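Local structure of ADP-ribose pyrophosphatase (3O8S) at residues T73-F78 with K112-E117; I83-E88 with P177-G182; R126-L131 with L189-E194. The protein is a Nudix hydrolase that probably cleaves the pyrophosphate linkage of ADP-ribose and perhaps of related nucleoside diphosphates. All blocks are in the same frame, centred on the assembly; numbering follows the deposited sequence.

Contact 1. Residues T73-F78 with K112-E117; sequences TRAAIF and KEVKEE. With EDO (1,2-ethanediol), chain F.
A chi1 of 173° on V114 turns CG1 away from the backbone N and points both methyls at strand 70-79: CG1 meets I77 and CG2 meets A75. V114 belongs to the Nudix helix, the element that carries the family's signature motif; K112-E117 (KEVKEE) corresponds to REUXEE, with lysine in the arginine place. The axes of 73-78 and 112-117 run 71° apart, 9.2 Å at closest approach. I77 and V114 meet tip to tip, CD1 of I77 lying 3.7 Å from CG1 of V114. The floor is tighter at A75, whose CB comes within 3.4 Å of V114 CG2, closer than usual for two carbons. L120 and V122 flank V114 on the strand that follows.

One residue before V114, E113 turns to the polar end. T73 OG1 (chi1 58°) lies 2.9 Å from E113 OE1, the side chains roughly perpendicular. This hydroxyl is also hydrogen-bonded to N109 ND2 and G98 O. R74 leaves on the other face, but its chain, bent at chi2 and chi3, brings the guanidinium, also held by D72 and L95 O, to an ethanediol. R74 NH1 donates to its O2 at 2.9 Å, while E117 OE1 lies 3.3 Å from its C2.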
# COMPACT_ATOMS: atom_id res chain seq x y z
N THR A 73 -5.38 7.95 -2.94
CA THR A 73 -6.05 6.71 -3.33
C THR A 73 -6.71 6.92 -4.67
O THR A 73 -7.19 8.02 -4.95
CB THR A 73 -7.01 6.22 -2.25
OG1 THR A 73 -7.98 7.22 -1.98
CG2 THR A 73 -6.29 5.81 -0.97
N ARG A 74 -6.64 5.92 -5.55
CA ARG A 74 -7.27 5.95 -6.88
C ARG A 74 -8.03 4.67 -7.09
O ARG A 74 -7.48 3.58 -6.84
CB ARG A 74 -6.23 6.14 -8.01
CG ARG A 74 -5.49 7.48 -8.01
CD ARG A 74 -6.32 8.64 -8.53
NE ARG A 74 -6.04 9.85 -7.76
CZ ARG A 74 -6.78 10.95 -7.77
NH1 ARG A 74 -7.84 11.03 -8.57
NH2 ARG A 74 -6.46 11.98 -7.01
N ALA A 75 -9.28 4.78 -7.55
CA ALA A 75 -10.10 3.60 -7.81
C ALA A 75 -10.16 3.28 -9.30
O ALA A 75 -10.45 4.16 -10.10
CB ALA A 75 -11.51 3.79 -7.26
N ALA A 76 -9.88 2.03 -9.66
CA ALA A 76 -9.93 1.55 -11.05
C ALA A 76 -11.14 0.62 -11.20
O ALA A 76 -11.15 -0.44 -10.59
CB ALA A 76 -8.64 0.81 -11.39
N ILE A 77 -12.15 1.05 -11.93
CA ILE A 77 -13.42 0.32 -12.12
C ILE A 77 -13.57 -0.03 -13.59
O ILE A 77 -13.51 0.84 -14.44
CB ILE A 77 -14.63 1.18 -11.59
CG1 ILE A 77 -14.41 1.64 -10.12
CG2 ILE A 77 -16.00 0.43 -11.75
CD1 ILE A 77 -15.02 3.03 -9.84
N PHE A 78 -13.81 -1.31 -13.89
CA PHE A 78 -13.95 -1.78 -15.28
C PHE A 78 -15.32 -2.37 -15.59
O PHE A 78 -15.92 -3.03 -14.75
CB PHE A 78 -12.84 -2.82 -15.60
CG PHE A 78 -11.44 -2.23 -15.59
CD1 PHE A 78 -10.69 -2.21 -14.42
CD2 PHE A 78 -10.90 -1.66 -16.73
CE1 PHE A 78 -9.41 -1.64 -14.40
CE2 PHE A 78 -9.61 -1.11 -16.71
CZ PHE A 78 -8.89 -1.07 -15.54
N LYS A 112 -15.85 5.64 -0.55
CA LYS A 112 -16.59 6.87 -0.30
C LYS A 112 -16.32 7.88 -1.42
O LYS A 112 -17.25 8.57 -1.85
CB LYS A 112 -16.25 7.48 1.08
N GLU A 113 -15.07 7.95 -1.90
CA GLU A 113 -14.68 8.86 -2.98
C GLU A 113 -15.36 8.49 -4.29
O GLU A 113 -15.68 9.39 -5.05
CB GLU A 113 -13.17 8.88 -3.18
CG GLU A 113 -12.46 9.81 -2.22
CD GLU A 113 -10.97 9.57 -2.12
OE1 GLU A 113 -10.49 8.53 -2.62
OE2 GLU A 113 -10.28 10.42 -1.51
N VAL A 114 -15.55 7.18 -4.56
CA VAL A 114 -16.22 6.71 -5.79
C VAL A 114 -17.67 7.12 -5.74
O VAL A 114 -18.19 7.62 -6.74
CB VAL A 114 -16.07 5.19 -6.03
CG1 VAL A 114 -16.92 4.73 -7.21
CG2 VAL A 114 -14.62 4.84 -6.27
N LYS A 115 -18.32 6.94 -4.56
CA LYS A 115 -19.71 7.33 -4.35
C LYS A 115 -19.91 8.83 -4.56
O LYS A 115 -20.78 9.22 -5.33
CB LYS A 115 -20.22 6.90 -2.96
CG LYS A 115 -21.72 7.15 -2.75
CD LYS A 115 -22.59 6.32 -3.71
CE LYS A 115 -24.07 6.48 -3.48
NZ LYS A 115 -24.84 5.49 -4.27
N GLU A 116 -19.06 9.65 -3.91
CA GLU A 116 -19.12 11.11 -3.97
C GLU A 116 -18.77 11.69 -5.34
O GLU A 116 -19.36 12.69 -5.73
CB GLU A 116 -18.15 11.72 -2.94
CG GLU A 116 -18.65 11.62 -1.50
CD GLU A 116 -17.67 12.04 -0.42
OE1 GLU A 116 -16.49 12.32 -0.73
OE2 GLU A 116 -18.10 12.07 0.76
N GLU A 117 -17.80 11.11 -6.05
CA GLU A 117 -17.32 11.64 -7.33
C GLU A 117 -18.01 11.05 -8.57
O GLU A 117 -18.12 11.76 -9.57
CB GLU A 117 -15.81 11.40 -7.45
CG GLU A 117 -15.00 12.24 -6.48
CD GLU A 117 -13.55 11.86 -6.28
OE1 GLU A 117 -12.97 11.23 -7.19
OE2 GLU A 117 -12.99 12.20 -5.22
C1 EDO F . -11.60 14.18 -8.83
O1 EDO F . -11.32 14.77 -7.56
C2 EDO F . -10.77 12.91 -8.98
O2 EDO F . -9.49 13.24 -9.53

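Contact 2. Residues I83-E88 with P177-G182; sequences ILLVQE and PPLYLG
E88 and Y180 meet beside a bound ethanediol, probably from the crystallisation liquor, though such molecules often mark pockets; here the loop before helix 186-197 passes segment 83-88. Y180 is the centre of an inverse gamma turn in that loop, and its chi1 of -166° brings the ring alongside the E88 carboxylate. The E88 side chain, extended beyond CG, brings OE1 to 3.4 Å from Y180 CD2 and 3.9 Å from Y180 CE2. Carboxylate and ring are nearly aligned, their planes 23° apart, and the approach is oblique. What joins the two residues is K183: its NZ forms a salt bridge with E88 OE1, and the lysine also makes a cation-pi contact with Y180. The cation thus probably offsets the negative charge beside the ring. K183 NZ is hydrogen-bonded to the ethanediol as well.

In the Nudix fold seen here, segment 83-88 lies on a strand of the central mixed sheet, and the 177-182 loop passes over it on the way from strand 167-171 to the C-terminal helix. Away from the polar group the contact is apolar. L85 CD1 comes up to the CD-CG side of the P177 ring, 3.6 Å from CD and 3.8 Å from CG of that proline, the two side chains crossing obliquely. The same methyl reaches L179, where the CD1 of L85 and the CD2 of L179 are 4.1 Å apart. F171, on the neighbouring strand, touches both L85 and P177, and W93 also touches P177.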
# COMPACT_ATOMS: atom_id res chain seq x y z
N ILE A 83 -12.34 1.52 -18.69
CA ILE A 83 -12.11 2.04 -17.33
C ILE A 83 -13.02 3.25 -17.00
O ILE A 83 -13.27 4.09 -17.86
CB ILE A 83 -10.61 2.39 -17.12
CG1 ILE A 83 -10.26 2.45 -15.60
CG2 ILE A 83 -10.16 3.68 -17.93
CD1 ILE A 83 -8.78 2.24 -15.26
N LEU A 84 -13.48 3.35 -15.72
CA LEU A 84 -14.28 4.52 -15.33
C LEU A 84 -13.37 5.74 -15.02
O LEU A 84 -12.47 5.67 -14.17
CB LEU A 84 -15.23 4.26 -14.16
CG LEU A 84 -16.01 5.54 -13.77
CD1 LEU A 84 -17.40 5.61 -14.39
CD2 LEU A 84 -15.93 5.83 -12.32
N LEU A 85 -13.65 6.86 -15.67
CA LEU A 85 -12.93 8.13 -15.46
C LEU A 85 -13.93 9.22 -15.14
O LEU A 85 -15.06 9.19 -15.62
CB LEU A 85 -12.07 8.54 -16.68
CG LEU A 85 -10.97 7.54 -17.09
CD1 LEU A 85 -10.45 7.83 -18.46
CD2 LEU A 85 -9.83 7.47 -16.07
N VAL A 86 -13.51 10.16 -14.28
CA VAL A 86 -14.32 11.31 -13.88
C VAL A 86 -13.64 12.58 -14.39
O VAL A 86 -12.40 12.67 -14.39
CB VAL A 86 -14.64 11.37 -12.36
CG1 VAL A 86 -15.64 10.28 -11.97
CG2 VAL A 86 -13.38 11.28 -11.50
N GLN A 87 -14.45 13.54 -14.85
CA GLN A 87 -13.94 14.79 -15.40
C GLN A 87 -14.07 15.91 -14.38
O GLN A 87 -15.12 16.05 -13.74
CB GLN A 87 -14.71 15.15 -16.67
CG GLN A 87 -14.05 16.25 -17.50
CD GLN A 87 -14.92 16.69 -18.65
OE1 GLN A 87 -16.15 16.72 -18.56
NE2 GLN A 87 -14.29 17.05 -19.76
N GLU A 88 -13.01 16.74 -14.28
CA GLU A 88 -12.95 17.89 -13.38
C GLU A 88 -13.19 19.20 -14.14
O GLU A 88 -13.19 19.19 -15.38
CB GLU A 88 -11.60 17.90 -12.66
CG GLU A 88 -11.54 16.91 -11.52
CD GLU A 88 -10.18 16.81 -10.88
OE1 GLU A 88 -9.26 16.24 -11.53
OE2 GLU A 88 -10.02 17.27 -9.73
N PRO A 177 -9.71 9.78 -22.97
CA PRO A 177 -9.94 11.23 -23.07
C PRO A 177 -8.71 11.99 -22.51
O PRO A 177 -7.79 11.30 -22.04
CB PRO A 177 -11.20 11.42 -22.24
CG PRO A 177 -11.12 10.37 -21.19
CD PRO A 177 -10.31 9.22 -21.73
N PRO A 178 -8.62 13.35 -22.54
CA PRO A 178 -7.40 14.00 -21.98
C PRO A 178 -7.28 13.72 -20.48
O PRO A 178 -8.25 13.87 -19.74
CB PRO A 178 -7.58 15.49 -22.30
CG PRO A 178 -8.99 15.67 -22.71
CD PRO A 178 -9.58 14.34 -23.08
N LEU A 179 -6.10 13.26 -20.05
CA LEU A 179 -5.88 12.84 -18.68
C LEU A 179 -5.15 13.84 -17.81
O LEU A 179 -4.27 14.55 -18.29
CB LEU A 179 -5.07 11.53 -18.64
CG LEU A 179 -5.71 10.22 -19.15
CD1 LEU A 179 -4.64 9.13 -19.24
CD2 LEU A 179 -6.82 9.73 -18.21
N TYR A 180 -5.47 13.83 -16.51
CA TYR A 180 -4.75 14.61 -15.50
C TYR A 180 -3.58 13.67 -15.14
O TYR A 180 -3.74 12.75 -14.33
CB TYR A 180 -5.70 14.94 -14.31
CG TYR A 180 -5.22 16.01 -13.34
CD1 TYR A 180 -3.90 16.04 -12.88
CD2 TYR A 180 -6.12 16.91 -12.78
CE1 TYR A 180 -3.48 16.98 -11.94
CE2 TYR A 180 -5.72 17.85 -11.82
CZ TYR A 180 -4.40 17.86 -11.40
OH TYR A 180 -4.00 18.77 -10.45
N LEU A 181 -2.45 13.82 -15.87
CA LEU A 181 -1.27 12.96 -15.79
C LEU A 181 -0.63 12.90 -14.40
O LEU A 181 -0.16 11.82 -14.01
CB LEU A 181 -0.23 13.31 -16.86
CG LEU A 181 -0.70 13.12 -18.33
CD1 LEU A 181 0.25 13.76 -19.31
CD2 LEU A 181 -0.97 11.63 -18.66
N GLY A 182 -0.69 14.00 -13.65
CA GLY A 182 -0.21 14.06 -12.26
C GLY A 182 -0.98 13.10 -11.36
O GLY A 182 -0.45 12.62 -10.35

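Contact 3. Residues R126-L131 with L189-E194; sequences RVVAIL and LALCLE
L191 is the first residue of the 189-194 helical turn to meet the strand, pressing its CD2 methyl against V128 and A129. This is the C-terminal helix of the Nudix alpha-beta-alpha sandwich, which packs on the face of the sheet opposite the Nudix helix; it runs nearly antiparallel to strand 120-132, at 151° and with the axes 8.6 Å apart. L191 CD2 lies 3.9 Å from V128 CG1 and the same distance from A129 CB, so one methyl spans two successive residues. A classic beta bulge, in which V128 and A129 both face F149, probably helps: both side chains turn toward the helix. With chi1 at -167° the L191 side chain runs alongside that of V128, the two pointing opposite ways.

C192 follows, its backbone lying over V128, with C192 CA 4.0 Å from V128 CG1. C192 also touches A76 and F78 on strand 70-79. R126 on the strand is hydrogen-bonded to S198 O and E199 O, just past the helix end, and salt-bridged to E202 of the second subunit. Between the two branches of the valine, the C192 sulfur sits evenly: SG is 4.1 Å from both CG1 and CG2 of V128.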
# COMPACT_ATOMS: atom_id res chain seq x y z
N ARG A 126 -8.61 -5.10 -4.81
CA ARG A 126 -7.23 -5.47 -4.94
C ARG A 126 -6.37 -4.25 -4.99
O ARG A 126 -6.75 -3.24 -5.59
CB ARG A 126 -7.10 -6.32 -6.26
CG ARG A 126 -5.70 -6.36 -6.95
CD ARG A 126 -5.73 -7.26 -8.17
NE ARG A 126 -5.80 -8.67 -7.75
CZ ARG A 126 -5.94 -9.71 -8.55
NH1 ARG A 126 -6.07 -9.53 -9.86
NH2 ARG A 126 -5.94 -10.93 -8.06
N VAL A 127 -5.17 -4.34 -4.39
CA VAL A 127 -4.17 -3.28 -4.47
C VAL A 127 -3.40 -3.53 -5.78
O VAL A 127 -2.69 -4.53 -5.91
CB VAL A 127 -3.22 -3.17 -3.24
CG1 VAL A 127 -2.35 -1.91 -3.35
CG2 VAL A 127 -4.02 -3.16 -1.94
N VAL A 128 -3.59 -2.65 -6.76
CA VAL A 128 -2.88 -2.77 -8.03
C VAL A 128 -1.39 -2.43 -7.79
O VAL A 128 -0.48 -3.13 -8.23
CB VAL A 128 -3.49 -1.85 -9.14
CG1 VAL A 128 -2.67 -1.93 -10.43
CG2 VAL A 128 -4.97 -2.15 -9.41
N ALA A 129 -1.19 -1.28 -7.16
CA ALA A 129 0.12 -0.67 -6.93
C ALA A 129 0.09 0.38 -5.85
O ALA A 129 -0.96 0.98 -5.63
CB ALA A 129 0.60 -0.03 -8.22
N ILE A 130 1.23 0.56 -5.14
CA ILE A 130 1.54 1.60 -4.14
C ILE A 130 2.74 2.31 -4.73
O ILE A 130 3.84 1.77 -4.69
CB ILE A 130 1.79 1.05 -2.72
CG1 ILE A 130 0.70 0.10 -2.28
CG2 ILE A 130 2.00 2.16 -1.70
CD1 ILE A 130 1.27 -1.14 -1.89
N LEU A 131 2.54 3.47 -5.33
CA LEU A 131 3.62 4.09 -6.07
C LEU A 131 3.97 5.48 -5.61
O LEU A 131 3.12 6.28 -5.28
CB LEU A 131 3.24 4.15 -7.57
CG LEU A 131 3.03 2.81 -8.28
CD1 LEU A 131 2.29 3.00 -9.59
CD2 LEU A 131 4.36 2.06 -8.46
N LEU A 189 -3.11 3.26 -15.94
CA LEU A 189 -4.45 2.75 -16.32
C LEU A 189 -4.32 1.37 -16.95
O LEU A 189 -5.10 0.48 -16.62
CB LEU A 189 -5.18 3.70 -17.29
CG LEU A 189 -5.44 5.12 -16.80
CD1 LEU A 189 -6.40 5.84 -17.73
CD2 LEU A 189 -5.93 5.14 -15.36
N ALA A 190 -3.30 1.19 -17.84
CA ALA A 190 -2.98 -0.09 -18.49
C ALA A 190 -2.60 -1.14 -17.42
O ALA A 190 -3.08 -2.28 -17.48
CB ALA A 190 -1.87 0.08 -19.52
N LEU A 191 -1.86 -0.72 -16.38
CA LEU A 191 -1.51 -1.59 -15.25
C LEU A 191 -2.79 -2.05 -14.51
O LEU A 191 -2.92 -3.24 -14.19
CB LEU A 191 -0.53 -0.89 -14.27
CG LEU A 191 0.13 -1.82 -13.23
CD1 LEU A 191 1.20 -2.73 -13.89
CD2 LEU A 191 0.72 -1.02 -12.04
N CYS A 192 -3.72 -1.12 -14.27
CA CYS A 192 -5.01 -1.43 -13.63
C CYS A 192 -5.82 -2.43 -14.47
O CYS A 192 -6.36 -3.38 -13.89
CB CYS A 192 -5.80 -0.15 -13.38
SG CYS A 192 -5.07 0.94 -12.13
N LEU A 193 -5.84 -2.27 -15.83
CA LEU A 193 -6.54 -3.22 -16.72
C LEU A 193 -5.94 -4.63 -16.61
O LEU A 193 -6.68 -5.62 -16.46
CB LEU A 193 -6.52 -2.74 -18.18
CG LEU A 193 -7.14 -3.68 -19.25
CD1 LEU A 193 -8.62 -3.95 -19.00
CD2 LEU A 193 -6.96 -3.12 -20.63
N GLU A 194 -4.60 -4.71 -16.63
CA GLU A 194 -3.87 -5.96 -16.48
C GLU A 194 -4.25 -6.62 -15.13
O GLU A 194 -4.54 -7.81 -15.11
CB GLU A 194 -2.35 -5.72 -16.61
CG GLU A 194 -1.51 -6.99 -16.70
CD GLU A 194 -0.02 -6.79 -16.50
OE1 GLU A 194 0.48 -5.69 -16.84
OE2 GLU A 194 0.65 -7.73 -16.00

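Overall arrangement
Contacts 1 and 3 are buried and sandwich the central sheet from opposite faces: A75 and I77 look to the Nudix helix, while A76 and F78, between and beyond them on the same strand, touch C192 and L193 of the C-terminal helix. Contact 2 lies at the surface, joining the neighbouring strand to a loop. Its strand is paired with that of contact 1, where I77 O and L84 N are probably hydrogen-bonded, and L85 and L179 both reach L189, on the helix of contact 3. Contact 3 is wholly apolar, contact 1 mixes methyl packing with a polar cluster, and contact 2 adds a charged group around K183.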